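Long-range contact in isomerase/lactonizing enzyme (Agrobacterium tumefaciens, PDB 1RVK), which is of unknown function but, as a magnesium-binding member of the enolase superfamily, probably abstracts a proton alpha to a substrate carboxylate: residues A[146-154]-A[168-176]. Numbering follows the deposited sequence.
Sequences GLATPEDYG and IKLHTWMPP
Tyr153 and Trp173 meet edge to face: CE1 of the tyrosine rests 3.5 Å from CZ2 of the indole, toward the rim of its six-membered ring, with the two planes turned 74° apart. Another part of the tyrosine rim, CD2, packs against Leu170 CD2 at a tight 3.3 Å. Leu147, from the tyrosine's own segment, lays its CD2 over the centre of one ring face. Pro150 adds a looser apolar touch, its CD lying 4.2 Å from Trp173 CH2.

With CG anti to its carbonyl carbon (chi1 -86°), the tyrosine ring reaches from the first turn of helix 150-163 to Leu170 and the backbone of His171. Helix and strand belong to the beta-alpha-beta unit that starts with strand 130-137, part of the TIM-type barrel of the enolase superfamily; the side chain of His171, its ND1 hydrogen-bonded to Ile137 O, comes to about 4 Å from the magnesium bound by Asp206, Glu232 and Glu258.

Two hydrogen bonds cross the contact. Tyr153 OH donates to His171 O over 2.7 Å, in the carbonyl plane, giving the hydroxyl of this buried tyrosine a backbone partner. Trp173 NE1 makes a bent, weak bond to Leu147 O (2.9 Å, 129° at the hydrogen) and another weak one to Asp141 O.

Beside the indole, the helix start is shaped by a capping box: Asp152 N donates to Thr149 OG1, while Asp152 OD2 accepts from Thr149 N at 3.1 Å and also from Ala148 N.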
ATOM      1  N   GLY A 146     -21.043   9.574   6.771  1.00 14.87           N
ATOM      2  CA  GLY A 146     -19.841   8.952   6.238  1.00 14.28           C
ATOM      3  C   GLY A 146     -18.828   8.739   7.347  1.00 13.72           C
ATOM      4  O   GLY A 146     -18.930   7.780   8.108  1.00 12.38           O
ATOM      5  N   LEU A 147     -17.844   9.632   7.424  1.00 13.13           N
ATOM      6  CA  LEU A 147     -16.816   9.575   8.459  1.00 13.10           C
ATOM      7  C   LEU A 147     -16.638  10.999   8.978  1.00 14.18           C
ATOM      8  O   LEU A 147     -15.524  11.508   9.091  1.00 13.51           O
ATOM      9  CB  LEU A 147     -15.501   9.040   7.878  1.00 13.68           C
ATOM     10  CG  LEU A 147     -15.549   7.577   7.414  1.00 16.06           C
ATOM     11  CD1 LEU A 147     -14.243   7.202   6.729  1.00 15.54           C
ATOM     12  CD2 LEU A 147     -15.806   6.667   8.610  1.00 12.29           C
ATOM     13  N   ALA A 148     -17.758  11.635   9.304  1.00 14.45           N
ATOM     14  CA  ALA A 148     -17.750  13.016   9.780  1.00 13.53           C
ATOM     15  C   ALA A 148     -17.615  13.157  11.288  1.00 13.29           C
ATOM     16  O   ALA A 148     -17.111  14.167  11.776  1.00 14.30           O
ATOM     17  CB  ALA A 148     -19.015  13.722   9.320  1.00 14.53           C
ATOM     18  N   THR A 149     -18.062  12.149  12.025  1.00 13.56           N
ATOM     19  CA  THR A 149     -18.016  12.201  13.480  1.00 14.82           C
ATOM     20  C   THR A 149     -17.393  10.959  14.100  1.00 14.65           C
ATOM     21  O   THR A 149     -17.226   9.936  13.437  1.00 13.58           O
ATOM     22  CB  THR A 149     -19.434  12.320  14.057  1.00 14.85           C
ATOM     23  OG1 THR A 149     -20.111  11.069  13.888  1.00 16.55           O
ATOM     24  CG2 THR A 149     -20.222  13.401  13.330  1.00 16.39           C
ATOM     25  N   PRO A 150     -17.038  11.038  15.393  1.00 13.82           N
ATOM     26  CA  PRO A 150     -16.446   9.879  16.064  1.00 15.42           C
ATOM     27  C   PRO A 150     -17.423   8.710  15.992  1.00 15.80           C
ATOM     28  O   PRO A 150     -17.030   7.563  15.788  1.00 15.92           O
ATOM     29  CB  PRO A 150     -16.242  10.380  17.492  1.00 14.75           C
ATOM     30  CG  PRO A 150     -15.895  11.822  17.275  1.00 13.36           C
ATOM     31  CD  PRO A 150     -16.927  12.244  16.235  1.00 14.59           C
ATOM     32  N   GLU A 151     -18.707   9.016  16.156  1.00 16.83           N
ATOM     33  CA  GLU A 151     -19.747   7.998  16.099  1.00 18.43           C
ATOM     34  C   GLU A 151     -19.798   7.299  14.737  1.00 17.94           C
ATOM     35  O   GLU A 151     -20.054   6.098  14.664  1.00 16.58           O
ATOM     36  CB  GLU A 151     -21.109   8.622  16.423  1.00 23.53           C
ATOM     37  CG  GLU A 151     -21.268   9.035  17.888  1.00 32.91           C
ATOM     38  CD  GLU A 151     -20.462  10.276  18.273  1.00 38.20           C
ATOM     39  OE1 GLU A 151     -20.290  10.505  19.491  1.00 41.47           O
ATOM     40  OE2 GLU A 151     -20.014  11.027  17.379  1.00 36.77           O
ATOM     41  N   ASP A 152     -19.555   8.043  13.661  1.00 14.73           N
ATOM     42  CA  ASP A 152     -19.572   7.455  12.320  1.00 15.09           C
ATOM     43  C   ASP A 152     -18.507   6.370  12.183  1.00 13.90           C
ATOM     44  O   ASP A 152     -18.706   5.381  11.482  1.00 14.89           O
ATOM     45  CB  ASP A 152     -19.331   8.520  11.243  1.00 14.62           C
ATOM     46  CG  ASP A 152     -20.512   9.450  11.058  1.00 16.92           C
ATOM     47  OD1 ASP A 152     -21.650   9.042  11.365  1.00 18.03           O
ATOM     48  OD2 ASP A 152     -20.303  10.587  10.587  1.00 16.44           O
ATOM     49  N   TYR A 153     -17.367   6.559  12.837  1.00 13.87           N
ATOM     50  CA  TYR A 153     -16.310   5.561  12.763  1.00 13.26           C
ATOM     51  C   TYR A 153     -16.735   4.319  13.528  1.00 14.06           C
ATOM     52  O   TYR A 153     -16.480   3.193  13.098  1.00 13.81           O
ATOM     53  CB  TYR A 153     -15.001   6.098  13.347  1.00 12.51           C
ATOM     54  CG  TYR A 153     -14.168   6.878  12.357  1.00 12.64           C
ATOM     55  CD1 TYR A 153     -14.391   8.236  12.141  1.00 14.51           C
ATOM     56  CD2 TYR A 153     -13.152   6.250  11.634  1.00 14.45           C
ATOM     57  CE1 TYR A 153     -13.612   8.957  11.226  1.00 12.67           C
ATOM     58  CE2 TYR A 153     -12.373   6.955  10.721  1.00 13.91           C
ATOM     59  CZ  TYR A 153     -12.607   8.307  10.522  1.00 15.85           C
ATOM     60  OH  TYR A 153     -11.826   9.007   9.631  1.00 15.22           O
ATOM     61  N   GLY A 154     -17.382   4.533  14.668  1.00 14.30           N
ATOM     62  CA  GLY A 154     -17.838   3.415  15.471  1.00 15.00           C
ATOM     63  C   GLY A 154     -18.844   2.566  14.719  1.00 14.49           C
ATOM     64  O   GLY A 154     -18.789   1.340  14.763  1.00 11.83           O
ATOM     65  N   ILE A 168      -8.946  -3.649  12.490  1.00 12.29           N
ATOM     66  CA  ILE A 168      -9.459  -2.435  11.862  1.00 12.96           C
ATOM     67  C   ILE A 168      -8.501  -1.280  12.104  1.00 12.58           C
ATOM     68  O   ILE A 168      -8.071  -1.067  13.237  1.00 12.28           O
ATOM     69  CB  ILE A 168     -10.829  -2.037  12.462  1.00 12.54           C
ATOM     70  CG1 ILE A 168     -11.849  -3.143  12.200  1.00 14.68           C
ATOM     71  CG2 ILE A 168     -11.310  -0.715  11.855  1.00 13.07           C
ATOM     72  CD1 ILE A 168     -13.159  -2.949  12.941  1.00 15.80           C
ATOM     73  N   LYS A 169      -8.167  -0.537  11.051  1.00 13.00           N
ATOM     74  CA  LYS A 169      -7.281   0.611  11.213  1.00 12.92           C
ATOM     75  C   LYS A 169      -7.997   1.891  10.813  1.00 13.48           C
ATOM     76  O   LYS A 169      -8.593   1.975   9.740  1.00 12.54           O
ATOM     77  CB  LYS A 169      -6.009   0.474  10.369  1.00 13.77           C
ATOM     78  CG  LYS A 169      -4.992   1.583  10.674  1.00 11.97           C
ATOM     79  CD  LYS A 169      -3.647   1.363   9.990  1.00 11.57           C
ATOM     80  CE  LYS A 169      -3.683   1.742   8.515  1.00  8.44           C
ATOM     81  NZ  LYS A 169      -2.390   1.416   7.839  1.00  9.76           N
ATOM     82  N   LEU A 170      -7.942   2.891  11.681  1.00 12.13           N
ATOM     83  CA  LEU A 170      -8.580   4.158  11.369  1.00 13.43           C
ATOM     84  C   LEU A 170      -7.579   5.151  10.812  1.00 13.85           C
ATOM     85  O   LEU A 170      -6.446   5.222  11.284  1.00 14.29           O
ATOM     86  CB  LEU A 170      -9.185   4.804  12.619  1.00 15.69           C
ATOM     87  CG  LEU A 170     -10.233   4.139  13.508  1.00 18.30           C
ATOM     88  CD1 LEU A 170     -10.713   5.178  14.513  1.00 19.51           C
ATOM     89  CD2 LEU A 170     -11.405   3.638  12.682  1.00 25.13           C
ATOM     90  N   HIS A 171      -7.992   5.887   9.785  1.00 13.97           N
ATOM     91  CA  HIS A 171      -7.189   6.980   9.248  1.00 13.76           C
ATOM     92  C   HIS A 171      -8.127   8.093   9.701  1.00 14.46           C
ATOM     93  O   HIS A 171      -9.293   8.104   9.307  1.00 14.09           O
ATOM     94  CB  HIS A 171      -7.109   6.975   7.712  1.00 13.15           C
ATOM     95  CG  HIS A 171      -6.122   5.997   7.153  1.00 14.75           C
ATOM     96  ND1 HIS A 171      -6.434   4.677   6.910  1.00 14.54           N
ATOM     97  CD2 HIS A 171      -4.826   6.150   6.781  1.00 16.86           C
ATOM     98  CE1 HIS A 171      -5.377   4.058   6.412  1.00 14.60           C
ATOM     99  NE2 HIS A 171      -4.388   4.930   6.324  1.00 13.99           N
ATOM    100  N   THR A 172      -7.653   9.004  10.545  1.00 12.29           N
ATOM    101  CA  THR A 172      -8.528  10.061  11.030  1.00 14.09           C
ATOM    102  C   THR A 172      -8.545  11.329  10.175  1.00 13.20           C
ATOM    103  O   THR A 172      -8.066  11.320   9.042  1.00 15.05           O
ATOM    104  CB  THR A 172      -8.220  10.378  12.512  1.00 15.27           C
ATOM    105  OG1 THR A 172      -6.802  10.382  12.726  1.00 15.41           O
ATOM    106  CG2 THR A 172      -8.848   9.313  13.406  1.00 16.27           C
ATOM    107  N   TRP A 173      -9.110  12.408  10.708  1.00 14.25           N
ATOM    108  CA  TRP A 173      -9.244  13.663   9.961  1.00 13.64           C
ATOM    109  C   TRP A 173      -7.962  14.438   9.680  1.00 15.10           C
ATOM    110  O   TRP A 173      -7.131  14.643  10.566  1.00 14.85           O
ATOM    111  CB  TRP A 173     -10.234  14.580  10.676  1.00 15.21           C
ATOM    112  CG  TRP A 173     -11.600  13.984  10.815  1.00 13.68           C
ATOM    113  CD1 TRP A 173     -12.622  14.043   9.906  1.00 12.10           C
ATOM    114  CD2 TRP A 173     -12.095  13.236  11.930  1.00 12.50           C
ATOM    115  NE1 TRP A 173     -13.724  13.378  10.391  1.00 11.50           N
ATOM    116  CE2 TRP A 173     -13.428  12.871  11.630  1.00 12.64           C
ATOM    117  CE3 TRP A 173     -11.543  12.837  13.155  1.00 13.42           C
ATOM    118  CZ2 TRP A 173     -14.219  12.125  12.511  1.00 12.57           C
ATOM    119  CZ3 TRP A 173     -12.330  12.094  14.035  1.00 12.92           C
ATOM    120  CH2 TRP A 173     -13.655  11.747  13.704  1.00 13.66           C
HETATM  121  N   MSE A 174      -7.832  14.893   8.436  1.00 13.27           N
HETATM  122  CA  MSE A 174      -6.662  15.647   8.006  1.00 13.58           C
HETATM  123  C   MSE A 174      -7.066  16.778   7.065  1.00 15.07           C
HETATM  124  O   MSE A 174      -8.069  16.679   6.358  1.00 15.02           O
HETATM  125  CB  MSE A 174      -5.690  14.713   7.276  1.00 13.97           C
HETATM  126  CG  MSE A 174      -5.295  13.477   8.070  1.00 11.39           C
HETATM  127 SE   MSE A 174      -4.054  12.358   7.096  1.00 18.61          SE
HETATM  128  CE  MSE A 174      -4.387  10.694   8.010  1.00 14.54           C
ATOM    129  N   PRO A 175      -6.300  17.879   7.051  1.00 15.81           N
ATOM    130  CA  PRO A 175      -6.691  18.951   6.130  1.00 18.11           C
ATOM    131  C   PRO A 175      -6.639  18.386   4.706  1.00 20.23           C
ATOM    132  O   PRO A 175      -5.922  17.421   4.445  1.00 17.92           O
ATOM    133  CB  PRO A 175      -5.645  20.036   6.390  1.00 20.72           C
ATOM    134  CG  PRO A 175      -4.465  19.274   6.926  1.00 22.14           C
ATOM    135  CD  PRO A 175      -5.100  18.245   7.821  1.00 17.99           C
ATOM    136  N   PRO A 176      -7.370  18.993   3.760  1.00 21.40           N
ATOM    137  CA  PRO A 176      -8.225  20.177   3.871  1.00 23.25           C
ATOM    138  C   PRO A 176      -9.527  20.112   4.680  1.00 24.01           C
ATOM    139  O   PRO A 176     -10.377  20.989   4.526  1.00 24.50           O
ATOM    140  CB  PRO A 176      -8.469  20.552   2.411  1.00 23.34           C
ATOM    141  CG  PRO A 176      -8.505  19.227   1.741  1.00 23.40           C
ATOM    142  CD  PRO A 176      -7.331  18.512   2.368  1.00 23.00           C
TER